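Local coordinates for protein dextranase (Pseudarthrobacter oxydans, PDB 6NZS) that catalyses the endohydrolysis of alpha-1,6-glucosidic linkages in dextran, as a member of glycoside hydrolase family 49, at residues K199-P204 / N354-K359. Residues are numbered along the deposited sequence; the frame is centred on the assembly and turned at random.
Sequences KERLVP and NVENYK
The carboxylate of Glu356 lies at the edge of the Arg201 guanidinium, and the methyl CD2 of Leu202 lies over one face, 3.5 Å above the plane and nearer its border than its middle. A water also sits at the edge, in the plane. The amide of Asn354 comes in obliquely, its plane nearly parallel to that of the guanidinium. Arg201 NH2 gives a nearly straight hydrogen bond of 2.7 Å to Glu356 OE2, at 172°, which is also a salt bridge. The donor comes to OE2 on its syn side, 32° out of the carboxylate plane, while OE2 lies nearly in the guanidinium plane. Asn354 ND2 and Arg201 NH1 are 3.5 Å apart, but both are donors and no bond forms.

Segment 354-359 lies on strand 351-361 of the parallel beta-solenoid. Residues 199-202 are the end of the short helix 196-202, which packs against the outside of the coils, and Val203 is the first residue to leave helical geometry. The bend of the arginine chain at chi3 (65°) turns its end toward the strand. Glu356 comes from the opposite direction, its chain extended beyond CG.

The water accepts from Arg201 NH1 at 3.0 Å. It donates to Asn354 O at 2.9 Å and to Glu356 OE2 at 2.6 Å, tying the guanidinium to the strand backbone. OE2 thus takes two bonds. Asp328, on the adjacent strand 325-335, forms a second salt bridge with NH1, and Gln198 accepts from NH2.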
ATOM      1  N   LYS A 199      -3.573 -16.627 -18.411  1.00 12.55           N
ATOM      2  CA  LYS A 199      -4.053 -15.651 -19.376  1.00 12.83           C
ATOM      3  C   LYS A 199      -5.551 -15.805 -19.618  1.00 13.31           C
ATOM      4  O   LYS A 199      -6.283 -14.811 -19.671  1.00 14.24           O
ATOM      5  CB  LYS A 199      -3.274 -15.772 -20.682  1.00 15.19           C
ATOM      6  CG  LYS A 199      -3.658 -14.709 -21.694  1.00 18.28           C
ATOM      7  CD  LYS A 199      -2.928 -14.874 -23.016  1.00 20.43           C
ATOM      8  CE  LYS A 199      -3.361 -13.785 -23.990  1.00 28.62           C
ATOM      9  NZ  LYS A 199      -2.617 -13.841 -25.279  1.00 34.67           N
ATOM     10  N   GLU A 200      -6.035 -17.042 -19.744  1.00 13.31           N
ATOM     11  CA  GLU A 200      -7.467 -17.236 -19.963  1.00 14.47           C
ATOM     12  C   GLU A 200      -8.289 -16.704 -18.796  1.00 15.06           C
ATOM     13  O   GLU A 200      -9.382 -16.155 -18.989  1.00 14.99           O
ATOM     14  CB  GLU A 200      -7.765 -18.717 -20.202  1.00 18.16           C
ATOM     15  CG  GLU A 200      -9.232 -18.997 -20.509  1.00 23.23           C
ATOM     16  CD  GLU A 200      -9.508 -20.457 -20.822  1.00 31.06           C
ATOM     17  OE1 GLU A 200      -8.644 -21.119 -21.435  1.00 37.92           O
ATOM     18  OE2 GLU A 200     -10.597 -20.941 -20.455  1.00 37.91           O
ATOM     19  N   ARG A 201      -7.785 -16.863 -17.569  1.00 12.73           N
ATOM     20  CA  ARG A 201      -8.523 -16.391 -16.406  1.00 12.50           C
ATOM     21  C   ARG A 201      -8.492 -14.873 -16.295  1.00 10.97           C
ATOM     22  O   ARG A 201      -9.469 -14.268 -15.839  1.00 12.92           O
ATOM     23  CB  ARG A 201      -7.940 -17.012 -15.129  1.00 13.59           C
ATOM     24  CG  ARG A 201      -8.660 -16.598 -13.847  1.00 13.67           C
ATOM     25  CD  ARG A 201      -8.166 -17.355 -12.623  1.00 13.91           C
ATOM     26  NE  ARG A 201      -6.769 -17.056 -12.316  1.00 15.73           N
ATOM     27  CZ  ARG A 201      -6.364 -16.110 -11.467  1.00 16.50           C
ATOM     28  NH1 ARG A 201      -7.247 -15.356 -10.831  1.00 14.65           N
ATOM     29  NH2 ARG A 201      -5.067 -15.922 -11.256  1.00 16.77           N
ATOM     30  N   LEU A 202      -7.385 -14.247 -16.703  1.00 11.95           N
ATOM     31  CA  LEU A 202      -7.106 -12.856 -16.360  1.00  9.65           C
ATOM     32  C   LEU A 202      -7.222 -11.884 -17.524  1.00 12.26           C
ATOM     33  O   LEU A 202      -7.207 -10.667 -17.293  1.00 12.28           O
ATOM     34  CB  LEU A 202      -5.700 -12.740 -15.748  1.00 11.11           C
ATOM     35  CG  LEU A 202      -5.537 -13.532 -14.451  1.00 11.39           C
ATOM     36  CD1 LEU A 202      -4.060 -13.617 -14.072  1.00 12.77           C
ATOM     37  CD2 LEU A 202      -6.333 -12.900 -13.331  1.00 12.53           C
ATOM     38  N   VAL A 203      -7.331 -12.368 -18.757  1.00 12.05           N
ATOM     39  CA  VAL A 203      -7.441 -11.501 -19.927  1.00 12.49           C
ATOM     40  C   VAL A 203      -8.665 -11.929 -20.727  1.00 13.57           C
ATOM     41  O   VAL A 203      -8.676 -13.033 -21.289  1.00 14.31           O
ATOM     42  CB  VAL A 203      -6.182 -11.570 -20.805  1.00 12.69           C
ATOM     43  CG1 VAL A 203      -6.335 -10.645 -22.014  1.00 15.35           C
ATOM     44  CG2 VAL A 203      -4.936 -11.196 -19.997  1.00 13.31           C
ATOM     45  N   PRO A 204      -9.691 -11.092 -20.837  1.00 13.75           N
ATOM     46  CA  PRO A 204     -10.908 -11.522 -21.532  1.00 13.72           C
ATOM     47  C   PRO A 204     -10.702 -11.597 -23.034  1.00 16.58           C
ATOM     48  O   PRO A 204      -9.879 -10.886 -23.618  1.00 17.82           O
ATOM     49  CB  PRO A 204     -11.934 -10.444 -21.161  1.00 16.86           C
ATOM     50  CG  PRO A 204     -11.152  -9.253 -20.767  1.00 15.96           C
ATOM     51  CD  PRO A 204      -9.779  -9.706 -20.342  1.00 12.74           C
ATOM     52  N   ASN A 354      -9.336 -13.008  -4.409  1.00 11.73           N
ATOM     53  CA  ASN A 354      -8.068 -13.573  -4.859  1.00 12.31           C
ATOM     54  C   ASN A 354      -7.315 -12.413  -5.498  1.00 12.14           C
ATOM     55  O   ASN A 354      -7.571 -12.064  -6.657  1.00 10.85           O
ATOM     56  CB  ASN A 354      -8.318 -14.716  -5.850  1.00 13.09           C
ATOM     57  CG  ASN A 354      -7.040 -15.324  -6.383  1.00 17.57           C
ATOM     58  OD1 ASN A 354      -5.955 -15.059  -5.882  1.00 21.23           O
ATOM     59  ND2 ASN A 354      -7.167 -16.140  -7.425  1.00 20.10           N
ATOM     60  N   VAL A 355      -6.394 -11.819  -4.738  1.00 11.25           N
ATOM     61  CA  VAL A 355      -5.705 -10.592  -5.122  1.00 11.83           C
ATOM     62  C   VAL A 355      -4.267 -10.943  -5.470  1.00 10.87           C
ATOM     63  O   VAL A 355      -3.580 -11.602  -4.683  1.00 11.01           O
ATOM     64  CB  VAL A 355      -5.736  -9.566  -3.977  1.00  9.63           C
ATOM     65  CG1 VAL A 355      -5.098  -8.257  -4.430  1.00 12.05           C
ATOM     66  CG2 VAL A 355      -7.166  -9.320  -3.500  1.00 11.51           C
ATOM     67  N   GLU A 356      -3.794 -10.493  -6.630  1.00  9.96           N
ATOM     68  CA  GLU A 356      -2.390 -10.735  -6.937  1.00 10.60           C
ATOM     69  C   GLU A 356      -1.856  -9.696  -7.907  1.00 10.89           C
ATOM     70  O   GLU A 356      -2.572  -9.212  -8.788  1.00 10.12           O
ATOM     71  CB  GLU A 356      -2.140 -12.136  -7.486  1.00 16.92           C
ATOM     72  CG  GLU A 356      -2.809 -12.416  -8.772  1.00 17.06           C
ATOM     73  CD  GLU A 356      -3.160 -13.888  -8.893  1.00 25.77           C
ATOM     74  OE1 GLU A 356      -2.357 -14.746  -8.477  1.00 34.07           O
ATOM     75  OE2 GLU A 356      -4.248 -14.180  -9.391  1.00 16.56           O
ATOM     76  N   ASN A 357      -0.577  -9.363  -7.731  1.00 10.51           N
ATOM     77  CA  ASN A 357       0.126  -8.479  -8.657  1.00 10.34           C
ATOM     78  C   ASN A 357      -0.596  -7.147  -8.792  1.00 10.92           C
ATOM     79  O   ASN A 357      -0.761  -6.612  -9.892  1.00 10.43           O
ATOM     80  CB  ASN A 357       0.407  -9.168  -9.986  1.00 11.20           C
ATOM     81  CG  ASN A 357       1.356 -10.327  -9.805  1.00 12.14           C
ATOM     82  OD1 ASN A 357       0.950 -11.419  -9.404  1.00 17.07           O
ATOM     83  ND2 ASN A 357       2.643 -10.073 -10.016  1.00 13.65           N
ATOM     84  N   TYR A 358      -1.015  -6.626  -7.640  1.00 11.15           N
ATOM     85  CA  TYR A 358      -1.816  -5.425  -7.487  1.00  9.46           C
ATOM     86  C   TYR A 358      -0.954  -4.397  -6.770  1.00 11.13           C
ATOM     87  O   TYR A 358      -0.174  -4.750  -5.875  1.00  9.56           O
ATOM     88  CB  TYR A 358      -3.037  -5.784  -6.636  1.00 12.04           C
ATOM     89  CG  TYR A 358      -3.859  -4.633  -6.139  1.00 11.09           C
ATOM     90  CD1 TYR A 358      -4.887  -4.099  -6.909  1.00 12.28           C
ATOM     91  CD2 TYR A 358      -3.638  -4.096  -4.876  1.00 13.80           C
ATOM     92  CE1 TYR A 358      -5.658  -3.058  -6.449  1.00 13.72           C
ATOM     93  CE2 TYR A 358      -4.406  -3.048  -4.408  1.00 15.20           C
ATOM     94  CZ  TYR A 358      -5.413  -2.532  -5.201  1.00 15.06           C
ATOM     95  OH  TYR A 358      -6.185  -1.496  -4.741  1.00 15.09           O
ATOM     96  N   LYS A 359      -1.072  -3.131  -7.179  1.00  8.61           N
ATOM     97  CA  LYS A 359      -0.230  -2.075  -6.629  1.00  9.76           C
ATOM     98  C   LYS A 359      -1.058  -0.837  -6.321  1.00 12.18           C
ATOM     99  O   LYS A 359      -2.010  -0.509  -7.034  1.00 10.56           O
ATOM    100  CB  LYS A 359       0.901  -1.658  -7.578  1.00 10.30           C
ATOM    101  CG  LYS A 359       1.744  -2.809  -8.113  1.00 10.05           C
ATOM    102  CD  LYS A 359       1.176  -3.309  -9.459  1.00 12.96           C
ATOM    103  CE  LYS A 359       1.795  -4.598  -9.883  1.00 16.63           C
ATOM    104  NZ  LYS A 359       1.234  -4.951 -11.205  1.00 11.30           N
TER
HETATM  105  O   HOH W   1      -6.499 -12.944  -9.209  1.00 13.92           O